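Local coordinates for putative ABC transporter, ATP-binding protein ComA (Streptococcus mutans, PDB 3K8U), which belongs to the ABC transporters that carry a C39-family peptidase domain, of the papain-like clan CA, at residues A[19-24]-A[83-88]; A[96-101]-A[128-133]; A[108-113]-A[118-123]. All coordinates share one frame; numbering follows the deposited sequence.

The three contacts lie close together in one compact domain and all reach its antiparallel sheet. Interaction 1 is centred about 9 Å from interaction 2 and about 11 Å from interaction 3; the latter two have centres about 10 Å apart. Interaction 1 sets helix 17-28 on strand 84-90. The next strand, 93-104, supplies one side of interaction 2, and its neighbour, 107-112, forms the hairpin of interaction 3 with strand 120-123. Along the chain, interaction 1 closes first; interaction 3 then falls wholly between the two segments of interaction 2. Val21 and Ala20 also pack on Pro113. Interaction 2 ties the end of helix 124-130 to the sheet, so both helices are held on it.

Interaction 1: residues A[19-24]-A[83-88]; sequences PAVLAS and PFIVHV
Val21 on the helix and Ile85 on the strand meet through a single methyl group of the valine. With Val21 CG1 anti to the carbonyl carbon (chi1 -62°), CG2 is left between the backbone N and that carbon, which directs it at the isoleucine, and it touches two branches of that side chain at once: Ile85 CG2 is 3.9 Å from Val21 CG2, and Ile85 CD1 is equally close to the same methyl. The two side chains meet at a slant. Ile85 places CG1 anti to its own carbonyl carbon (chi1 -61°), and CD1 continues in an almost extended chain toward the helix backbone, ending 4.3 Å from Leu22 N. No hydrogen bond crosses the contact, which is apolar and buried.

Within the helix, Ser24 OG bonds back one turn to Ala20 O at 2.8 Å, and the backbone N of Ser24 reaches that same oxygen from the opposite face of the carbonyl plane, so two bonds grip it. Ser24 OG is also hydrogen-bonded to Val9 N.

The pair lies near the centre of the chain. Val21 also touches Tyr97 and Val99 of strand 93-104, while Ile85 touches Ile136 of strand 134-140; helix 17-28 thus rests across the central strands of the sheet, and Leu22 continues the packing to Leu138 and to Leu38 of helix 35-41.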
loop_
_atom_site.group_PDB
_atom_site.type_symbol
_atom_site.label_atom_id
_atom_site.label_comp_id
_atom_site.label_asym_id
_atom_site.label_seq_id
_atom_site.Cartn_x
_atom_site.Cartn_y
_atom_site.Cartn_z
ATOM N N PRO A 19 -5.519 4.306 -5.044
ATOM C CA PRO A 19 -6.471 5.000 -4.174
ATOM C C PRO A 19 -6.854 4.112 -2.986
ATOM O O PRO A 19 -6.979 4.594 -1.862
ATOM C CB PRO A 19 -7.663 5.226 -5.103
ATOM C CG PRO A 19 -7.013 5.474 -6.409
ATOM C CD PRO A 19 -5.917 4.428 -6.459
ATOM N N ALA A 20 -7.004 2.811 -3.238
ATOM C CA ALA A 20 -7.375 1.857 -2.193
ATOM C C ALA A 20 -6.351 1.718 -1.069
ATOM O O ALA A 20 -6.723 1.761 0.105
ATOM C CB ALA A 20 -7.690 0.493 -2.795
ATOM N N VAL A 21 -5.072 1.530 -1.405
ATOM C CA VAL A 21 -4.059 1.406 -0.353
ATOM C C VAL A 21 -3.917 2.708 0.432
ATOM O O VAL A 21 -3.735 2.679 1.647
ATOM C CB VAL A 21 -2.664 0.924 -0.874
ATOM C CG1 VAL A 21 -2.794 -0.467 -1.478
ATOM C CG2 VAL A 21 -2.069 1.905 -1.875
ATOM N N LEU A 22 -4.041 3.845 -0.250
ATOM C CA LEU A 22 -3.940 5.133 0.426
ATOM C C LEU A 22 -5.113 5.300 1.395
ATOM O O LEU A 22 -4.925 5.722 2.536
ATOM C CB LEU A 22 -3.899 6.285 -0.584
ATOM C CG LEU A 22 -3.800 7.704 -0.002
ATOM C CD1 LEU A 22 -2.613 7.816 0.946
ATOM C CD2 LEU A 22 -3.680 8.715 -1.131
ATOM N N ALA A 23 -6.313 4.939 0.947
ATOM C CA ALA A 23 -7.504 5.031 1.795
ATOM C C ALA A 23 -7.351 4.116 3.012
ATOM O O ALA A 23 -7.749 4.471 4.128
ATOM C CB ALA A 23 -8.757 4.650 1.000
ATOM N N SER A 24 -6.747 2.951 2.796
ATOM C CA SER A 24 -6.530 1.980 3.866
ATOM C C SER A 24 -5.638 2.535 4.971
ATOM O O SER A 24 -5.985 2.461 6.155
ATOM C CB SER A 24 -5.917 0.693 3.305
ATOM O OG SER A 24 -6.765 0.094 2.340
ATOM N N PRO A 83 1.306 0.559 9.571
ATOM C CA PRO A 83 1.399 -0.086 8.260
ATOM C C PRO A 83 2.065 0.829 7.237
ATOM O O PRO A 83 2.295 2.011 7.504
ATOM C CB PRO A 83 -0.069 -0.299 7.908
ATOM C CG PRO A 83 -0.684 0.992 8.390
ATOM C CD PRO A 83 -0.007 1.219 9.739
ATOM N N PHE A 84 2.437 0.262 6.095
ATOM C CA PHE A 84 3.018 1.051 5.015
ATOM C C PHE A 84 2.631 0.453 3.667
ATOM O O PHE A 84 2.034 -0.625 3.605
ATOM C CB PHE A 84 4.536 1.241 5.169
ATOM C CG PHE A 84 5.322 -0.032 5.215
ATOM C CD1 PHE A 84 5.895 -0.552 4.058
ATOM C CD2 PHE A 84 5.530 -0.691 6.423
ATOM C CE1 PHE A 84 6.664 -1.708 4.105
ATOM C CE2 PHE A 84 6.298 -1.847 6.482
ATOM C CZ PHE A 84 6.866 -2.358 5.322
ATOM N N ILE A 85 2.938 1.170 2.595
ATOM C CA ILE A 85 2.581 0.741 1.247
ATOM C C ILE A 85 3.772 0.205 0.462
ATOM O O ILE A 85 4.877 0.715 0.593
ATOM C CB ILE A 85 1.958 1.929 0.483
ATOM C CG1 ILE A 85 0.683 2.388 1.201
ATOM C CG2 ILE A 85 1.670 1.560 -0.973
ATOM C CD1 ILE A 85 0.182 3.751 0.763
ATOM N N VAL A 86 3.544 -0.846 -0.327
ATOM C CA VAL A 86 4.597 -1.421 -1.165
ATOM C C VAL A 86 4.110 -1.629 -2.591
ATOM O O VAL A 86 2.920 -1.864 -2.826
ATOM C CB VAL A 86 5.139 -2.779 -0.623
ATOM C CG1 VAL A 86 5.887 -2.564 0.686
ATOM C CG2 VAL A 86 4.006 -3.789 -0.442
ATOM N N HIS A 87 5.039 -1.535 -3.537
ATOM C CA HIS A 87 4.737 -1.725 -4.951
ATOM C C HIS A 87 5.077 -3.170 -5.305
ATOM O O HIS A 87 6.210 -3.623 -5.093
ATOM C CB HIS A 87 5.580 -0.755 -5.794
ATOM C CG HIS A 87 5.277 -0.793 -7.262
ATOM N ND1 HIS A 87 6.177 -0.362 -8.215
ATOM C CD2 HIS A 87 4.182 -1.208 -7.941
ATOM C CE1 HIS A 87 5.648 -0.512 -9.417
ATOM N NE2 HIS A 87 4.439 -1.023 -9.278
ATOM N N VAL A 88 4.091 -3.902 -5.812
ATOM C CA VAL A 88 4.296 -5.302 -6.180
ATOM C C VAL A 88 3.863 -5.557 -7.612
ATOM O O VAL A 88 2.851 -5.017 -8.066
ATOM C CB VAL A 88 3.527 -6.268 -5.243
ATOM C CG1 VAL A 88 4.092 -6.196 -3.831
ATOM C CG2 VAL A 88 2.031 -5.923 -5.231
#

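Interaction 2: residues A[96-101]-A[128-133]; sequences HYYVVY and QSEWTG
Tyr98 and Glu130 join backbones of different kinds: Tyr98 lies within the extended run 96-101, whereas Glu130 is the last helical residue before the chain opens at Trp131 into a short strand and then turns a corner at Gly133. No backbone hydrogen bond links the two segments, and the contact is made by two side chains reaching toward each other. Gly133 adopts a positive phi of 100°, a conformation glycine takes up readily, and its CA lies 3.4 Å above the plane of the Trp131 ring, offset toward the rim.

The bridge itself is one short hydrogen bond, donated by Tyr98 OH to Glu130 OE2 at 2.7 Å. OE2 receives it on its syn lone pair, the side facing OE1. The side chains run at about a right angle, and the phenol ring and the carboxylate are turned 53° apart. OE2 also approaches the end of the ring obliquely, 3.4 Å from Tyr98 CZ. Glu130 spans the gap with a chain that stays extended beyond CG (chi2 177°).

Strand 93-104 lies inside the antiparallel sheet that the papain-like fold of clan CA packs against a helix. Here the helix is 17-28: His96 touches its Cys17, and Val99 its Val21 and Ser24. With Asp112 on the adjoining strand, the placing of Cys17 and His96 is consistent with the cysteine-histidine-aspartate grouping of such peptidases. Tyr98 CE1 lies at the edge of the His96 ring, in its plane.

Both carboxylate oxygens of Glu130 are engaged, for OE1 forms a salt bridge with Lys90, a second partner that probably helps to fix the rotation of the carboxylate. The methyl Met122 CE packs against the phenol oxygen of Tyr98.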
loop_
_atom_site.group_PDB
_atom_site.type_symbol
_atom_site.label_atom_id
_atom_site.label_comp_id
_atom_site.label_asym_id
_atom_site.label_seq_id
_atom_site.Cartn_x
_atom_site.Cartn_y
_atom_site.Cartn_z
ATOM N N HIS A 96 0.311 -2.282 -9.141
ATOM C CA HIS A 96 -0.442 -2.876 -8.047
ATOM C C HIS A 96 0.326 -2.610 -6.756
ATOM O O HIS A 96 1.556 -2.548 -6.763
ATOM C CB HIS A 96 -0.627 -4.383 -8.253
ATOM C CG HIS A 96 -1.761 -4.954 -7.461
ATOM N ND1 HIS A 96 -3.075 -4.853 -7.870
ATOM C CD2 HIS A 96 -1.786 -5.591 -6.268
ATOM C CE1 HIS A 96 -3.860 -5.401 -6.960
ATOM N NE2 HIS A 96 -3.103 -5.857 -5.978
ATOM N N TYR A 97 -0.401 -2.433 -5.655
ATOM C CA TYR A 97 0.224 -2.159 -4.364
ATOM C C TYR A 97 -0.465 -2.944 -3.264
ATOM O O TYR A 97 -1.620 -3.337 -3.406
ATOM C CB TYR A 97 0.101 -0.666 -4.005
ATOM C CG TYR A 97 0.709 0.287 -5.009
ATOM C CD1 TYR A 97 2.002 0.773 -4.841
ATOM C CD2 TYR A 97 -0.010 0.693 -6.136
ATOM C CE1 TYR A 97 2.572 1.637 -5.776
ATOM C CE2 TYR A 97 0.547 1.552 -7.070
ATOM C CZ TYR A 97 1.836 2.018 -6.887
ATOM O OH TYR A 97 2.390 2.859 -7.823
ATOM N N TYR A 98 0.252 -3.149 -2.164
ATOM C CA TYR A 98 -0.291 -3.826 -0.987
ATOM C C TYR A 98 -0.044 -2.910 0.193
ATOM O O TYR A 98 0.802 -2.010 0.143
ATOM C CB TYR A 98 0.488 -5.095 -0.619
ATOM C CG TYR A 98 0.423 -6.289 -1.536
ATOM C CD1 TYR A 98 -0.619 -6.465 -2.442
ATOM C CD2 TYR A 98 1.409 -7.275 -1.459
ATOM C CE1 TYR A 98 -0.678 -7.601 -3.252
ATOM C CE2 TYR A 98 1.363 -8.406 -2.258
ATOM C CZ TYR A 98 0.322 -8.567 -3.149
ATOM O OH TYR A 98 0.288 -9.698 -3.929
ATOM N N VAL A 99 -0.789 -3.156 1.261
ATOM C CA VAL A 99 -0.571 -2.460 2.512
ATOM C C VAL A 99 0.132 -3.557 3.319
ATOM O O VAL A 99 -0.200 -4.737 3.169
ATOM C CB VAL A 99 -1.890 -2.103 3.228
ATOM C CG1 VAL A 99 -1.587 -1.519 4.601
ATOM C CG2 VAL A 99 -2.694 -1.103 2.398
ATOM N N VAL A 100 1.170 -3.207 4.074
ATOM C CA VAL A 100 1.846 -4.203 4.895
ATOM C C VAL A 100 1.518 -3.859 6.344
ATOM O O VAL A 100 1.815 -2.761 6.811
ATOM C CB VAL A 100 3.380 -4.233 4.663
ATOM C CG1 VAL A 100 4.019 -5.298 5.551
ATOM C CG2 VAL A 100 3.677 -4.551 3.208
ATOM N N TYR A 101 0.869 -4.795 7.031
ATOM C CA TYR A 101 0.438 -4.597 8.415
ATOM C C TYR A 101 1.380 -5.139 9.474
ATOM O O TYR A 101 1.382 -4.661 10.608
ATOM C CB TYR A 101 -0.933 -5.234 8.623
ATOM C CG TYR A 101 -2.005 -4.685 7.721
ATOM C CD1 TYR A 101 -2.568 -3.431 7.955
ATOM C CD2 TYR A 101 -2.459 -5.423 6.632
ATOM C CE1 TYR A 101 -3.559 -2.926 7.120
ATOM C CE2 TYR A 101 -3.442 -4.930 5.795
ATOM C CZ TYR A 101 -3.987 -3.686 6.040
ATOM O OH TYR A 101 -4.948 -3.203 5.187
ATOM N N GLN A 128 8.746 -11.448 -1.595
ATOM C CA GLN A 128 10.044 -11.043 -2.140
ATOM C C GLN A 128 10.067 -11.155 -3.672
ATOM O O GLN A 128 10.671 -10.326 -4.357
ATOM C CB GLN A 128 11.143 -11.910 -1.518
ATOM C CG GLN A 128 12.567 -11.530 -1.903
ATOM C CD GLN A 128 13.597 -12.305 -1.101
ATOM O OE1 GLN A 128 14.461 -11.718 -0.452
ATOM N NE2 GLN A 128 13.492 -13.627 -1.122
ATOM N N SER A 129 9.377 -12.161 -4.211
ATOM C CA SER A 129 9.323 -12.358 -5.659
ATOM C C SER A 129 8.533 -11.275 -6.403
ATOM O O SER A 129 8.868 -10.937 -7.535
ATOM C CB SER A 129 8.746 -13.738 -5.998
ATOM O OG SER A 129 9.554 -14.778 -5.472
ATOM N N GLU A 130 7.499 -10.727 -5.766
ATOM C CA GLU A 130 6.654 -9.698 -6.385
ATOM C C GLU A 130 7.075 -8.252 -6.104
ATOM O O GLU A 130 6.846 -7.360 -6.920
ATOM C CB GLU A 130 5.203 -9.846 -5.903
ATOM C CG GLU A 130 4.560 -11.204 -6.131
ATOM C CD GLU A 130 3.147 -11.293 -5.554
ATOM O OE1 GLU A 130 2.441 -12.268 -5.884
ATOM O OE2 GLU A 130 2.742 -10.401 -4.770
ATOM N N TRP A 131 7.655 -8.027 -4.929
ATOM C CA TRP A 131 8.064 -6.690 -4.477
ATOM C C TRP A 131 9.207 -6.035 -5.256
ATOM O O TRP A 131 10.271 -6.634 -5.450
ATOM C CB TRP A 131 8.415 -6.774 -2.987
ATOM C CG TRP A 131 8.666 -5.468 -2.275
ATOM C CD1 TRP A 131 8.036 -4.270 -2.482
ATOM C CD2 TRP A 131 9.553 -5.269 -1.175
ATOM N NE1 TRP A 131 8.471 -3.340 -1.563
ATOM C CE2 TRP A 131 9.403 -3.931 -0.750
ATOM C CE3 TRP A 131 10.459 -6.100 -0.499
ATOM C CZ2 TRP A 131 10.125 -3.404 0.323
ATOM C CZ3 TRP A 131 11.174 -5.577 0.568
ATOM C CH2 TRP A 131 11.001 -4.238 0.969
ATOM N N THR A 132 8.987 -4.795 -5.689
ATOM C CA THR A 132 10.001 -4.041 -6.421
ATOM C C THR A 132 11.034 -3.463 -5.458
ATOM O O THR A 132 12.080 -2.976 -5.885
ATOM C CB THR A 132 9.400 -2.841 -7.191
ATOM O OG1 THR A 132 8.871 -1.889 -6.257
ATOM C CG2 THR A 132 8.297 -3.295 -8.145
ATOM N N GLY A 133 10.731 -3.519 -4.165
ATOM C CA GLY A 133 11.612 -2.955 -3.162
ATOM C C GLY A 133 11.116 -1.583 -2.722
ATOM O O GLY A 133 11.540 -1.066 -1.689
#

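Interaction 3: residues A[108-113]-A[118-123]; sequences LIIGDP and KVTRMS
Leu108 to Asp112 pairs with Met122 back to Lys118 as the two arms of an antiparallel beta hairpin, in which strands 108-112 and 120-123 run at 124° to each other and the chain turns a corner at Val119. Leu108 with Met122 and Ile110 with Thr120 are hydrogen-bonded pairs, each closed by two bonds: Leu108 N gives to Met122 O and Met122 N to Leu108 O, both at 2.8 Å, and Ile110 N gives to Thr120 O and Thr120 N to Ile110 O, both at 2.9 Å. Asp112 N reaches Lys118 O at 3.0 Å but comes from well above the carbonyl plane. Ile109 with Arg121 and Gly111 with Val119 are the non-hydrogen-bonded pairs; at the second of these, Val119 CA makes a CA-H...O contact with Ile110 O.

On one face Ile110 carries the packing. Its CG1 takes the position between backbone N and carbonyl carbon (chi1 62°), and with chi2 turned to an unusual 104° CD1 comes to lie beside the threonine: Ile110 CD1 is 3.8 Å from Thr120 CG2, the two side chains running alongside and pointing the same way. Met122 crosses Ile110 at a slant, its thioether chain bent so that Met122 CE comes to 4.1 Å from Ile110 CD1. On the other face Ile109 CG2 meets Val119 CG1, likewise at 4.1 Å, while Gly111 has no side chain to add there.

Asp112 turns its carboxylate to other partners: OD1 is hydrogen-bonded to His96 NE2 and to the backbone N of Asp114. Strand 107-112 lies between 93-104 and the outermost strand 120-123. Leu108 and Met122 pack on Phe127 of helix 124-130, which Ser123 caps through Arg126 N, while Pro113, just past the strand, rests on helix 17-28.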
loop_
_atom_site.group_PDB
_atom_site.type_symbol
_atom_site.label_atom_id
_atom_site.label_comp_id
_atom_site.label_asym_id
_atom_site.label_seq_id
_atom_site.Cartn_x
_atom_site.Cartn_y
_atom_site.Cartn_z
ATOM N N LEU A 108 4.258 -12.502 6.194
ATOM C CA LEU A 108 3.909 -11.099 6.353
ATOM C C LEU A 108 2.394 -11.003 6.287
ATOM O O LEU A 108 1.752 -11.814 5.626
ATOM C CB LEU A 108 4.490 -10.277 5.202
ATOM C CG LEU A 108 6.009 -10.258 5.047
ATOM C CD1 LEU A 108 6.387 -9.478 3.807
ATOM C CD2 LEU A 108 6.632 -9.641 6.285
ATOM N N ILE A 109 1.827 -10.038 7.000
ATOM C CA ILE A 109 0.387 -9.822 6.960
ATOM C C ILE A 109 0.217 -8.657 5.988
ATOM O O ILE A 109 0.716 -7.558 6.235
ATOM C CB ILE A 109 -0.179 -9.421 8.336
ATOM C CG1 ILE A 109 0.207 -10.459 9.389
ATOM C CG2 ILE A 109 -1.704 -9.291 8.254
ATOM C CD1 ILE A 109 -0.170 -10.062 10.799
ATOM N N ILE A 110 -0.418 -8.921 4.853
ATOM C CA ILE A 110 -0.614 -7.880 3.849
ATOM C C ILE A 110 -2.074 -7.603 3.524
ATOM O O ILE A 110 -2.955 -8.419 3.797
ATOM C CB ILE A 110 0.158 -8.199 2.540
ATOM C CG1 ILE A 110 -0.345 -9.501 1.909
ATOM C CG2 ILE A 110 1.670 -8.301 2.822
ATOM C CD1 ILE A 110 -1.242 -9.298 0.707
ATOM N N GLY A 111 -2.312 -6.429 2.946
ATOM C CA GLY A 111 -3.650 -6.036 2.555
ATOM C C GLY A 111 -3.642 -5.777 1.066
ATOM O O GLY A 111 -3.000 -4.839 0.591
ATOM N N ASP A 112 -4.278 -6.670 0.321
ATOM C CA ASP A 112 -4.355 -6.545 -1.126
ATOM C C ASP A 112 -5.751 -6.027 -1.483
ATOM O O ASP A 112 -6.738 -6.714 -1.257
ATOM C CB ASP A 112 -4.107 -7.923 -1.767
ATOM C CG ASP A 112 -4.165 -7.897 -3.288
ATOM O OD1 ASP A 112 -4.469 -6.844 -3.882
ATOM O OD2 ASP A 112 -3.913 -8.952 -3.901
ATOM N N PRO A 113 -5.842 -4.812 -2.062
ATOM C CA PRO A 113 -7.123 -4.204 -2.455
ATOM C C PRO A 113 -7.998 -5.102 -3.340
ATOM O O PRO A 113 -9.209 -4.896 -3.421
ATOM C CB PRO A 113 -6.684 -2.937 -3.183
ATOM C CG PRO A 113 -5.429 -2.556 -2.433
ATOM C CD PRO A 113 -4.725 -3.887 -2.328
ATOM N N LYS A 118 -7.927 -9.380 -0.324
ATOM C CA LYS A 118 -8.017 -8.578 0.892
ATOM C C LYS A 118 -6.869 -8.826 1.878
ATOM O O LYS A 118 -5.723 -8.981 1.462
ATOM C CB LYS A 118 -9.375 -8.786 1.568
ATOM C CG LYS A 118 -10.555 -8.294 0.754
ATOM C CD LYS A 118 -11.815 -8.383 1.601
ATOM C CE LYS A 118 -13.039 -7.952 0.842
ATOM N NZ LYS A 118 -14.207 -7.932 1.760
ATOM N N VAL A 119 -7.173 -8.885 3.174
ATOM C CA VAL A 119 -6.135 -9.103 4.184
ATOM C C VAL A 119 -5.789 -10.582 4.295
ATOM O O VAL A 119 -6.659 -11.419 4.545
ATOM C CB VAL A 119 -6.543 -8.550 5.569
ATOM C CG1 VAL A 119 -5.390 -8.702 6.560
ATOM C CG2 VAL A 119 -6.941 -7.093 5.456
ATOM N N THR A 120 -4.508 -10.898 4.126
ATOM C CA THR A 120 -4.057 -12.282 4.179
ATOM C C THR A 120 -2.590 -12.398 4.587
ATOM O O THR A 120 -1.873 -11.402 4.663
ATOM C CB THR A 120 -4.241 -12.956 2.792
ATOM O OG1 THR A 120 -3.868 -14.337 2.865
ATOM C CG2 THR A 120 -3.381 -12.262 1.734
ATOM N N ARG A 121 -2.181 -13.616 4.926
ATOM C CA ARG A 121 -0.796 -13.885 5.278
ATOM C C ARG A 121 -0.119 -14.319 3.981
ATOM O O ARG A 121 -0.722 -15.024 3.169
ATOM C CB ARG A 121 -0.704 -15.010 6.312
ATOM C CG ARG A 121 -1.109 -14.605 7.712
ATOM C CD ARG A 121 -0.993 -15.778 8.672
ATOM N NE ARG A 121 -1.115 -15.348 10.061
ATOM C CZ ARG A 121 -0.086 -15.169 10.885
ATOM N NH1 ARG A 121 1.157 -15.385 10.468
ATOM N NH2 ARG A 121 -0.301 -14.763 12.130
ATOM N N MET A 122 1.113 -13.869 3.777
ATOM C CA MET A 122 1.875 -14.206 2.578
ATOM C C MET A 122 3.291 -14.579 2.997
ATOM O O MET A 122 3.889 -13.907 3.837
ATOM C CB MET A 122 1.920 -13.005 1.620
ATOM C CG MET A 122 2.622 -13.281 0.291
ATOM S SD MET A 122 2.589 -11.875 -0.870
ATOM C CE MET A 122 0.883 -11.976 -1.468
ATOM N N SER A 123 3.828 -15.649 2.417
ATOM C CA SER A 123 5.181 -16.071 2.758
ATOM C C SER A 123 6.157 -14.981 2.330
ATOM O O SER A 123 5.908 -14.258 1.358
ATOM C CB SER A 123 5.541 -17.384 2.058
ATOM O OG SER A 123 5.696 -17.199 0.664
#